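Local coordinates for protein peptidase M3B, oligoendopeptidase F (Enterococcus faecium, PDB 2QR4) that probably hydrolyses internal peptide bonds of oligopeptides as a zinc-dependent metalloendopeptidase of family M3, at residues V55-K60 and Q71-R76; K310-E315 and E528-Y533; D254-H259 and A473-P478; G179-L184 and G199-Y204. One frame throughout, in Å; residues are numbered along the deposited sequence.

Contact 1. Residues V55-K60 and Q71-R76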
# COMPACT_ATOMS: atom_id res chain seq x y z
N VAL A 55 -12.66 14.69 -4.33
CA VAL A 55 -12.28 15.48 -3.16
C VAL A 55 -13.33 15.37 -2.04
O VAL A 55 -12.99 15.19 -0.87
CB VAL A 55 -12.05 16.95 -3.55
CG1 VAL A 55 -12.21 17.88 -2.35
CG2 VAL A 55 -10.69 17.11 -4.21
N TYR A 56 -14.60 15.45 -2.41
CA TYR A 56 -15.67 15.36 -1.43
C TYR A 56 -15.72 14.01 -0.71
O TYR A 56 -15.85 13.95 0.51
CB TYR A 56 -17.03 15.61 -2.07
CG TYR A 56 -18.18 15.42 -1.11
CD1 TYR A 56 -18.31 16.23 0.01
CD2 TYR A 56 -19.13 14.42 -1.32
CE1 TYR A 56 -19.36 16.06 0.90
CE2 TYR A 56 -20.19 14.24 -0.44
CZ TYR A 56 -20.30 15.07 0.67
OH TYR A 56 -21.34 14.91 1.57
N ALA A 57 -15.63 12.94 -1.48
CA ALA A 57 -15.71 11.61 -0.91
C ALA A 57 -14.48 11.32 -0.04
O ALA A 57 -14.58 10.66 0.99
CB ALA A 57 -15.83 10.58 -2.00
N HIS A 58 -13.34 11.84 -0.48
CA HIS A 58 -12.09 11.66 0.25
C HIS A 58 -12.24 12.35 1.60
O HIS A 58 -11.92 11.78 2.64
CB HIS A 58 -10.95 12.27 -0.55
CG HIS A 58 -9.59 11.98 -0.00
ND1 HIS A 58 -8.65 11.23 -0.69
CD2 HIS A 58 -8.99 12.37 1.15
CE1 HIS A 58 -7.55 11.16 0.03
NE2 HIS A 58 -7.72 11.84 1.14
N LEU A 59 -12.77 13.57 1.59
CA LEU A 59 -12.96 14.31 2.83
C LEU A 59 -13.83 13.52 3.81
O LEU A 59 -13.45 13.31 4.96
CB LEU A 59 -13.56 15.69 2.58
CG LEU A 59 -12.54 16.84 2.65
CD1 LEU A 59 -11.36 16.58 1.70
CD2 LEU A 59 -13.19 18.19 2.38
N LYS A 60 -14.99 13.09 3.34
CA LYS A 60 -15.89 12.31 4.17
C LYS A 60 -15.22 11.04 4.72
O LYS A 60 -15.41 10.69 5.88
CB LYS A 60 -17.16 11.99 3.39
CG LYS A 60 -18.22 13.06 3.52
CD LYS A 60 -19.62 12.45 3.52
CE LYS A 60 -20.67 13.43 4.05
NZ LYS A 60 -20.48 13.77 5.50
N GLN A 71 -16.35 4.48 3.38
CA GLN A 71 -15.34 3.68 2.69
C GLN A 71 -15.82 3.36 1.26
O GLN A 71 -15.08 3.53 0.29
CB GLN A 71 -15.09 2.38 3.43
CG GLN A 71 -14.43 2.52 4.79
CD GLN A 71 -14.39 1.21 5.54
OE1 GLN A 71 -15.01 0.23 5.11
NE2 GLN A 71 -13.68 1.18 6.66
N ALA A 72 -17.08 2.92 1.16
CA ALA A 72 -17.69 2.54 -0.11
C ALA A 72 -17.79 3.70 -1.08
O ALA A 72 -17.50 3.56 -2.27
CB ALA A 72 -19.07 1.95 0.13
N LEU A 73 -18.21 4.85 -0.57
CA LEU A 73 -18.38 6.05 -1.38
C LEU A 73 -17.03 6.47 -1.95
O LEU A 73 -16.91 6.75 -3.15
CB LEU A 73 -18.97 7.17 -0.53
CG LEU A 73 -20.04 8.08 -1.11
CD1 LEU A 73 -19.41 9.17 -1.96
CD2 LEU A 73 -21.04 7.28 -1.91
N TYR A 74 -16.01 6.47 -1.09
CA TYR A 74 -14.67 6.88 -1.48
C TYR A 74 -14.07 5.93 -2.53
O TYR A 74 -13.44 6.36 -3.49
CB TYR A 74 -13.77 7.00 -0.24
CG TYR A 74 -12.34 7.35 -0.54
CD1 TYR A 74 -12.01 8.42 -1.37
CD2 TYR A 74 -11.29 6.61 0.02
CE1 TYR A 74 -10.69 8.73 -1.66
CE2 TYR A 74 -9.97 6.92 -0.26
CZ TYR A 74 -9.67 7.97 -1.10
OH TYR A 74 -8.36 8.28 -1.36
N ALA A 75 -14.27 4.64 -2.34
CA ALA A 75 -13.85 3.65 -3.33
C ALA A 75 -14.56 3.87 -4.67
O ALA A 75 -13.91 3.91 -5.71
CB ALA A 75 -14.12 2.25 -2.80
N ARG A 76 -15.88 4.03 -4.67
CA ARG A 76 -16.58 4.26 -5.94
C ARG A 76 -16.07 5.53 -6.60
O ARG A 76 -15.90 5.57 -7.82
CB ARG A 76 -18.11 4.30 -5.75
CG ARG A 76 -18.69 2.95 -5.34
CD ARG A 76 -20.21 2.92 -5.37
NE ARG A 76 -20.70 1.56 -5.65
CZ ARG A 76 -21.18 0.70 -4.75
NH1 ARG A 76 -21.60 -0.50 -5.15
NH2 ARG A 76 -21.26 1.03 -3.46
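The phenol of Tyr74 overlaps the imidazole of His58, the two side chains running alongside each other in a common direction. Their ring centroids are 4.9 Å apart. The planes are turned by 81°, and each ring approaches the other obliquely. The overlap begins at the root of the tyrosine ring, where Tyr74 CD1 comes to 3.6 Å from His58 CA, and continues outward as Tyr74 CE1 passes His58 CB at 3.7 Å. In both residues CG stands anti to the backbone N (chi1 177° in Tyr74), and this sends both rings to the same flank of the helix pair, where they meet. The polar end of Tyr74 is held by a third helix, through a hydrogen bond between its OH and Asp151. Helices 33-63 and 68-87, consecutive in the chain, form an antiparallel helical hairpin here, the short axes approaching to 8.4 Å at an angle of 152°. Ala57 sits where the backbones come closest, and its small side chain is consistent with so close an approach: Ala57 CB lies 3.9 Å from Tyr74 CA. The same methyl meets Leu73 CD1 at 3.8 Å, and Leu73 in turn packs on Phe8 of helix 4-18. On the outer side of helix 68-87, Ala72, Ala75 and Arg76 pack on Pro458 of the second subunit.

Contact 2. Residues K310-E315 and E528-Y533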
# COMPACT_ATOMS: atom_id res chain seq x y z
N LYS A 310 -5.27 49.38 12.09
CA LYS A 310 -5.21 50.70 11.46
C LYS A 310 -4.09 50.87 10.41
O LYS A 310 -4.34 51.44 9.34
CB LYS A 310 -5.16 51.82 12.51
CG LYS A 310 -5.51 53.20 11.97
CD LYS A 310 -5.67 54.22 13.09
CE LYS A 310 -6.73 53.77 14.10
NZ LYS A 310 -6.85 54.71 15.26
N PRO A 311 -2.87 50.38 10.71
CA PRO A 311 -1.77 50.45 9.73
C PRO A 311 -2.13 49.86 8.37
O PRO A 311 -1.47 50.14 7.38
CB PRO A 311 -0.67 49.61 10.39
CG PRO A 311 -0.93 49.71 11.84
CD PRO A 311 -2.43 49.77 11.98
N MSE A 312 -3.18 49.04 8.34
CA MSE A 312 -3.72 48.52 7.09
C MSE A 312 -4.31 49.61 6.20
O MSE A 312 -4.44 49.43 4.99
CB MSE A 312 -4.79 47.46 7.36
CG MSE A 312 -4.29 46.19 8.03
SE MSE A 312 -2.81 45.36 7.07
CE MSE A 312 -3.33 45.80 5.24
N GLY A 313 -4.70 50.73 6.81
CA GLY A 313 -5.15 51.90 6.06
C GLY A 313 -6.64 51.95 5.76
O GLY A 313 -7.37 50.99 6.01
N GLU A 314 -7.08 53.09 5.20
CA GLU A 314 -8.50 53.35 4.92
C GLU A 314 -9.18 52.26 4.08
O GLU A 314 -10.16 51.66 4.54
CB GLU A 314 -8.68 54.72 4.26
CG GLU A 314 -8.96 55.87 5.23
N GLU A 315 -8.68 52.02 2.87
CA GLU A 315 -9.25 50.98 2.01
C GLU A 315 -9.54 49.69 2.78
O GLU A 315 -10.69 49.24 2.84
CB GLU A 315 -8.33 50.69 0.82
CG GLU A 315 -8.73 51.38 -0.48
CD GLU A 315 -8.42 50.54 -1.71
OE1 GLU A 315 -7.86 51.08 -2.69
OE2 GLU A 315 -8.74 49.33 -1.70
N GLU A 528 0.28 49.60 -0.56
CA GLU A 528 -0.23 49.46 -1.92
C GLU A 528 0.06 48.06 -2.47
O GLU A 528 -0.83 47.42 -3.04
CB GLU A 528 0.38 50.54 -2.83
CG GLU A 528 -0.08 50.51 -4.29
CD GLU A 528 0.64 51.56 -5.14
OE1 GLU A 528 1.79 51.92 -4.80
OE2 GLU A 528 0.06 52.01 -6.16
N ASN A 529 1.28 47.59 -2.28
CA ASN A 529 1.70 46.28 -2.77
C ASN A 529 1.02 45.10 -2.06
O ASN A 529 0.71 44.08 -2.68
CB ASN A 529 3.22 46.14 -2.70
CG ASN A 529 3.94 47.01 -3.71
OD1 ASN A 529 3.32 47.74 -4.49
ND2 ASN A 529 5.26 46.93 -3.71
N TYR A 530 0.80 45.24 -0.75
CA TYR A 530 0.07 44.23 -0.01
C TYR A 530 -1.38 44.15 -0.49
O TYR A 530 -1.91 43.05 -0.67
CB TYR A 530 0.10 44.52 1.49
CG TYR A 530 -0.55 43.46 2.35
CD1 TYR A 530 0.13 42.29 2.66
CD2 TYR A 530 -1.85 43.62 2.84
CE1 TYR A 530 -0.46 41.30 3.44
CE2 TYR A 530 -2.45 42.63 3.63
CZ TYR A 530 -1.75 41.48 3.92
OH TYR A 530 -2.31 40.49 4.69
N LEU A 531 -2.00 45.30 -0.69
CA LEU A 531 -3.38 45.34 -1.15
C LEU A 531 -3.49 44.72 -2.54
O LEU A 531 -4.42 43.96 -2.80
CB LEU A 531 -3.93 46.77 -1.17
CG LEU A 531 -4.00 47.56 0.14
CD1 LEU A 531 -4.81 48.84 -0.04
CD2 LEU A 531 -4.57 46.72 1.28
N ALA A 532 -2.54 45.03 -3.41
CA ALA A 532 -2.51 44.46 -4.76
C ALA A 532 -2.31 42.94 -4.72
O ALA A 532 -2.75 42.23 -5.62
CB ALA A 532 -1.44 45.13 -5.61
N TYR A 533 -1.64 42.46 -3.68
CA TYR A 533 -1.50 41.02 -3.47
C TYR A 533 -2.83 40.42 -3.02
O TYR A 533 -3.10 39.23 -3.23
CB TYR A 533 -0.40 40.71 -2.46
CG TYR A 533 -0.82 39.68 -1.44
CD1 TYR A 533 -0.92 38.34 -1.78
CD2 TYR A 533 -1.12 40.05 -0.14
CE1 TYR A 533 -1.32 37.40 -0.86
CE2 TYR A 533 -1.51 39.12 0.80
CZ TYR A 533 -1.61 37.79 0.44
OH TYR A 533 -2.00 36.85 1.37
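Met312, a selenomethionine in this crystal, reaches across to Tyr530 in a Met-aromatic contact. The SE atom of Met312 stands 5.2 Å from the centroid of the Tyr530 ring and 41° off its normal, an oblique approach to which the terminal methyl adds the closest touch: Met312 CE is 3.6 Å from Tyr530 CD2. The reach depends on a folded chain, since chi1 of -66° sets CG beside the backbone N and further bends at chi2 and chi3 turn the methyl toward the tyrosine. Purely apolar packing fills in around this pair. Met312 CE also lies 4.3 Å from Leu531 CD2, while the other branch, Leu531 CD1, meets Glu315 CB at 4.1 Å; from the glutamate it is thus the base of the side chain that touches. Within 528-533, Tyr533 CD2 lies 3.7 Å above the plane of the Tyr530 ring, toward its rim. Backbone bonding shapes the other partner: Gly313 N donates to Lys310 O, closing the 3-10 turn that presents Met312, and the positive phi of Gly313 redirects the chain there. Ile519 of helix 503-520 and Ile406 of helix 394-414 pack on Met312 as well. With no hydrogen bond between the segments, cohesion probably rests on dispersion between the terminal methyl, the tyrosine ring and the leucine; the selenium stands in for the sulfur of the natural methionine.

Contact 3. Residues D254-H259 and A473-P478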
# COMPACT_ATOMS: atom_id res chain seq x y z
N ASP A 254 18.32 25.79 4.88
CA ASP A 254 19.63 26.34 5.25
C ASP A 254 19.56 27.45 6.29
O ASP A 254 20.37 27.47 7.22
CB ASP A 254 20.39 26.85 4.02
CG ASP A 254 20.82 25.72 3.10
OD1 ASP A 254 20.70 24.54 3.52
OD2 ASP A 254 21.26 25.99 1.96
N VAL A 255 18.64 28.39 6.11
CA VAL A 255 18.52 29.48 7.08
C VAL A 255 18.05 28.97 8.44
O VAL A 255 18.56 29.36 9.48
CB VAL A 255 17.59 30.60 6.56
CG1 VAL A 255 17.36 31.64 7.64
CG2 VAL A 255 18.19 31.25 5.29
N VAL A 256 17.09 28.04 8.43
CA VAL A 256 16.63 27.45 9.67
C VAL A 256 17.74 26.68 10.37
O VAL A 256 17.94 26.83 11.57
CB VAL A 256 15.37 26.57 9.47
CG1 VAL A 256 15.08 25.78 10.72
CG2 VAL A 256 14.16 27.44 9.09
N ASN A 257 18.49 25.87 9.63
CA ASN A 257 19.64 25.17 10.20
C ASN A 257 20.70 26.09 10.81
O ASN A 257 21.26 25.80 11.86
CB ASN A 257 20.28 24.23 9.19
CG ASN A 257 19.65 22.85 9.23
OD1 ASN A 257 20.09 21.98 9.97
ND2 ASN A 257 18.58 22.68 8.47
N LYS A 258 20.93 27.22 10.15
CA LYS A 258 21.92 28.17 10.62
C LYS A 258 21.43 28.89 11.89
O LYS A 258 22.24 29.41 12.66
CB LYS A 258 22.27 29.15 9.49
CG LYS A 258 23.10 30.37 9.89
CD LYS A 258 23.30 31.31 8.69
CE LYS A 258 23.47 32.78 9.09
NZ LYS A 258 24.85 33.09 9.55
N HIS A 259 20.11 28.88 12.13
CA HIS A 259 19.54 29.56 13.30
C HIS A 259 18.95 28.64 14.38
O HIS A 259 18.16 29.08 15.22
CB HIS A 259 18.50 30.60 12.88
CG HIS A 259 19.07 31.73 12.09
ND1 HIS A 259 19.55 32.88 12.68
CD2 HIS A 259 19.26 31.88 10.76
CE1 HIS A 259 20.02 33.68 11.75
NE2 HIS A 259 19.85 33.10 10.58
N ALA A 473 17.24 15.89 17.60
CA ALA A 473 18.22 16.34 18.58
C ALA A 473 18.97 17.55 18.05
O ALA A 473 19.29 18.46 18.81
CB ALA A 473 19.21 15.20 18.92
N LYS A 474 19.24 17.54 16.74
CA LYS A 474 19.88 18.68 16.07
C LYS A 474 19.00 19.92 16.20
O LYS A 474 19.49 21.02 16.49
CB LYS A 474 20.09 18.36 14.58
CG LYS A 474 20.83 19.46 13.79
CD LYS A 474 21.08 19.10 12.30
CE LYS A 474 19.84 19.43 11.44
NZ LYS A 474 20.08 19.35 9.95
N TYR A 475 17.70 19.75 15.99
CA TYR A 475 16.77 20.85 16.10
C TYR A 475 16.58 21.33 17.54
O TYR A 475 16.70 22.50 17.83
CB TYR A 475 15.43 20.49 15.46
CG TYR A 475 15.37 20.84 14.01
CD1 TYR A 475 16.13 20.15 13.09
CD2 TYR A 475 14.57 21.90 13.55
CE1 TYR A 475 16.10 20.48 11.75
CE2 TYR A 475 14.52 22.23 12.22
CZ TYR A 475 15.30 21.51 11.32
OH TYR A 475 15.29 21.81 9.98
N TYR A 476 16.33 20.43 18.47
CA TYR A 476 16.01 20.89 19.80
C TYR A 476 17.20 21.22 20.68
O TYR A 476 17.07 22.01 21.61
CB TYR A 476 15.05 19.92 20.48
CG TYR A 476 13.66 20.05 19.90
CD1 TYR A 476 12.80 21.07 20.33
CD2 TYR A 476 13.23 19.21 18.90
CE1 TYR A 476 11.53 21.20 19.79
CE2 TYR A 476 11.97 19.34 18.35
CZ TYR A 476 11.12 20.32 18.80
OH TYR A 476 9.88 20.43 18.25
N GLY A 477 18.36 20.63 20.38
CA GLY A 477 19.56 20.94 21.15
C GLY A 477 19.64 20.25 22.49
O GLY A 477 18.76 19.47 22.84
N PRO A 478 20.69 20.54 23.27
CA PRO A 478 20.99 19.81 24.50
C PRO A 478 20.05 20.11 25.68
O PRO A 478 20.12 19.43 26.70
CB PRO A 478 22.41 20.27 24.85
CG PRO A 478 22.51 21.65 24.26
CD PRO A 478 21.67 21.61 22.99
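Asn257 and Lys474 meet through a hydrogen bond from Lys474 NZ to Asn257 OD1, 2.6 Å long. The donor makes a C=O...N angle of 135° and is tilted 18° from the carbonyl plane, and the two side chains cross at about a right angle. Beside this polar pair Val256 CG1 touches Tyr475 CE2 at 3.9 Å, an apolar contact likewise made crosswise. The lysine runs extended from its helix until chi3 of 84° turns its final atoms toward the amide.

A second shell holds these ends. Glu444, on helix 418-454, forms a salt bridge with Lys474 NZ through OE2 and hydrogen bonds with Tyr475 OH and Asn257 ND2 through OE1. The amide nitrogen is also bonded to Val253 O, one turn back in its own helix, and together with the bond to Glu444 this should restrict the rotation of the amide. Helices 246-258 and 461-476, distant in sequence, are therefore joined through the C-terminal turns of both. Such a network would probably favour the charged form of Glu444, whose carboxylate is gripped by three side chains from two helices.

Contact 4. Residues G179-L184 and G199-Y204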
# COMPACT_ATOMS: atom_id res chain seq x y z
N GLY A 179 -8.39 11.93 19.68
CA GLY A 179 -9.22 13.04 20.14
C GLY A 179 -8.77 13.65 21.47
O GLY A 179 -8.90 14.85 21.69
N VAL A 180 -8.22 12.82 22.35
CA VAL A 180 -7.93 13.24 23.71
C VAL A 180 -6.44 13.54 23.93
O VAL A 180 -6.09 14.24 24.88
CB VAL A 180 -8.42 12.15 24.69
CG1 VAL A 180 -7.43 11.91 25.78
CG2 VAL A 180 -9.80 12.48 25.25
N TYR A 181 -5.58 13.03 23.06
CA TYR A 181 -4.13 13.11 23.28
C TYR A 181 -3.58 14.52 23.46
O TYR A 181 -2.90 14.81 24.45
CB TYR A 181 -3.36 12.39 22.16
CG TYR A 181 -1.86 12.46 22.30
CD1 TYR A 181 -1.18 11.69 23.24
CD2 TYR A 181 -1.12 13.32 21.49
CE1 TYR A 181 0.22 11.77 23.36
CE2 TYR A 181 0.25 13.41 21.60
CZ TYR A 181 0.92 12.64 22.54
OH TYR A 181 2.30 12.75 22.62
N GLY A 182 -3.87 15.40 22.51
CA GLY A 182 -3.46 16.80 22.61
C GLY A 182 -3.85 17.49 23.91
O GLY A 182 -3.07 18.28 24.44
N GLN A 183 -5.04 17.22 24.41
CA GLN A 183 -5.45 17.80 25.69
C GLN A 183 -4.51 17.31 26.76
O GLN A 183 -4.04 18.09 27.58
CB GLN A 183 -6.86 17.35 26.10
CG GLN A 183 -8.00 17.83 25.24
CD GLN A 183 -9.34 17.51 25.89
OE1 GLN A 183 -9.53 16.43 26.46
NE2 GLN A 183 -10.28 18.46 25.84
N LEU A 184 -4.26 16.01 26.74
CA LEU A 184 -3.44 15.37 27.76
C LEU A 184 -1.99 15.85 27.72
O LEU A 184 -1.36 15.99 28.76
CB LEU A 184 -3.53 13.85 27.67
CG LEU A 184 -4.91 13.26 27.98
CD1 LEU A 184 -4.91 11.79 27.67
CD2 LEU A 184 -5.30 13.48 29.40
N GLY A 199 2.26 6.14 26.41
CA GLY A 199 1.18 5.27 25.95
C GLY A 199 1.03 5.33 24.43
O GLY A 199 0.97 4.30 23.76
N LEU A 200 0.99 6.55 23.89
CA LEU A 200 0.72 6.74 22.47
C LEU A 200 1.86 6.16 21.68
O LEU A 200 1.66 5.43 20.71
CB LEU A 200 0.52 8.22 22.12
CG LEU A 200 0.27 8.54 20.64
CD1 LEU A 200 -1.21 8.69 20.32
CD2 LEU A 200 1.01 9.80 20.24
N TYR A 201 3.08 6.48 22.10
CA TYR A 201 4.26 6.04 21.38
C TYR A 201 4.53 4.54 21.50
O TYR A 201 5.17 3.97 20.62
CB TYR A 201 5.48 6.88 21.73
CG TYR A 201 5.47 8.18 20.97
CD1 TYR A 201 5.88 8.23 19.64
CD2 TYR A 201 5.00 9.35 21.54
CE1 TYR A 201 5.85 9.42 18.91
CE2 TYR A 201 4.97 10.54 20.83
CZ TYR A 201 5.40 10.57 19.52
OH TYR A 201 5.37 11.75 18.81
N SER A 202 4.03 3.89 22.54
CA SER A 202 4.21 2.44 22.61
C SER A 202 3.54 1.79 21.40
O SER A 202 4.02 0.79 20.88
CB SER A 202 3.65 1.86 23.92
OG SER A 202 2.24 2.05 24.00
N VAL A 203 2.46 2.38 20.92
CA VAL A 203 1.75 1.82 19.78
C VAL A 203 2.43 2.13 18.44
O VAL A 203 2.52 1.26 17.58
CB VAL A 203 0.26 2.29 19.75
CG1 VAL A 203 -0.42 1.86 18.46
CG2 VAL A 203 -0.49 1.73 20.96
N TYR A 204 2.89 3.36 18.24
CA TYR A 204 3.66 3.67 17.03
C TYR A 204 4.92 2.84 16.92
O TYR A 204 5.29 2.40 15.84
CB TYR A 204 3.91 5.18 16.88
CG TYR A 204 2.64 5.83 16.48
CD1 TYR A 204 2.14 5.67 15.19
CD2 TYR A 204 1.87 6.51 17.41
CE1 TYR A 204 0.92 6.22 14.83
CE2 TYR A 204 0.66 7.07 17.06
CZ TYR A 204 0.19 6.92 15.77
OH TYR A 204 -1.01 7.47 15.44
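Leu200 presses its CD2 methyl onto one face of the Tyr181 ring, and this CH-pi contact is the tight part of the interface. The methyl carbon Leu200 CD2 sits 3.8 Å from the centroid of the Tyr181 ring and only 17° off the normal. Leu200 CB flanks it, 3.8 Å from Tyr181 CE1. The two side chains cross at about a right angle. Tyr181 has CG anti to the backbone N (chi1 178°), which sends its ring straight across to helix 190-206. Phe197 of that helix touches Tyr181 too, while Phe163 packs on Leu200.

Beyond CZ the contact is looser: Tyr181 OH is 3.9 Å from Tyr201 CE2 and meets that ring obliquely. In contrast to the packed face, the turn carrying Gly182 and Gln183 is exposed to solvent. Within helix 190-206, Ser202 OG donates to Gly199 O at 2.6 Å; Tyr204 OH is hydrogen-bonded to Asn157 of helix 143-160. The contact thus joins two consecutive helices by a methyl on an aromatic face, without a hydrogen bond between the two segments, and its strength should come mainly from dispersion and burial of carbon.

Overall arrangement
The four contacts are separate samples of one largely helical fold, and none touches another. Contacts 1 and 4 join helices adjacent in sequence, whereas contacts 2 and 3 bring together segments more than 200 residues apart; their segments alternate along the chain, interlacing the region that belongs to family M3. Contacts 3 and 4 approach most closely, about 10 Å between nearest atoms. Contacts 2 and 4 lie on opposite sides of the chain's centre, 44 Å apart between centres, as do contacts 1 and 3 at 40 Å. The HEXXH zinc-binding signature of the family falls on helix 361-379, in none of the four. Contact 1 alone borders the second subunit.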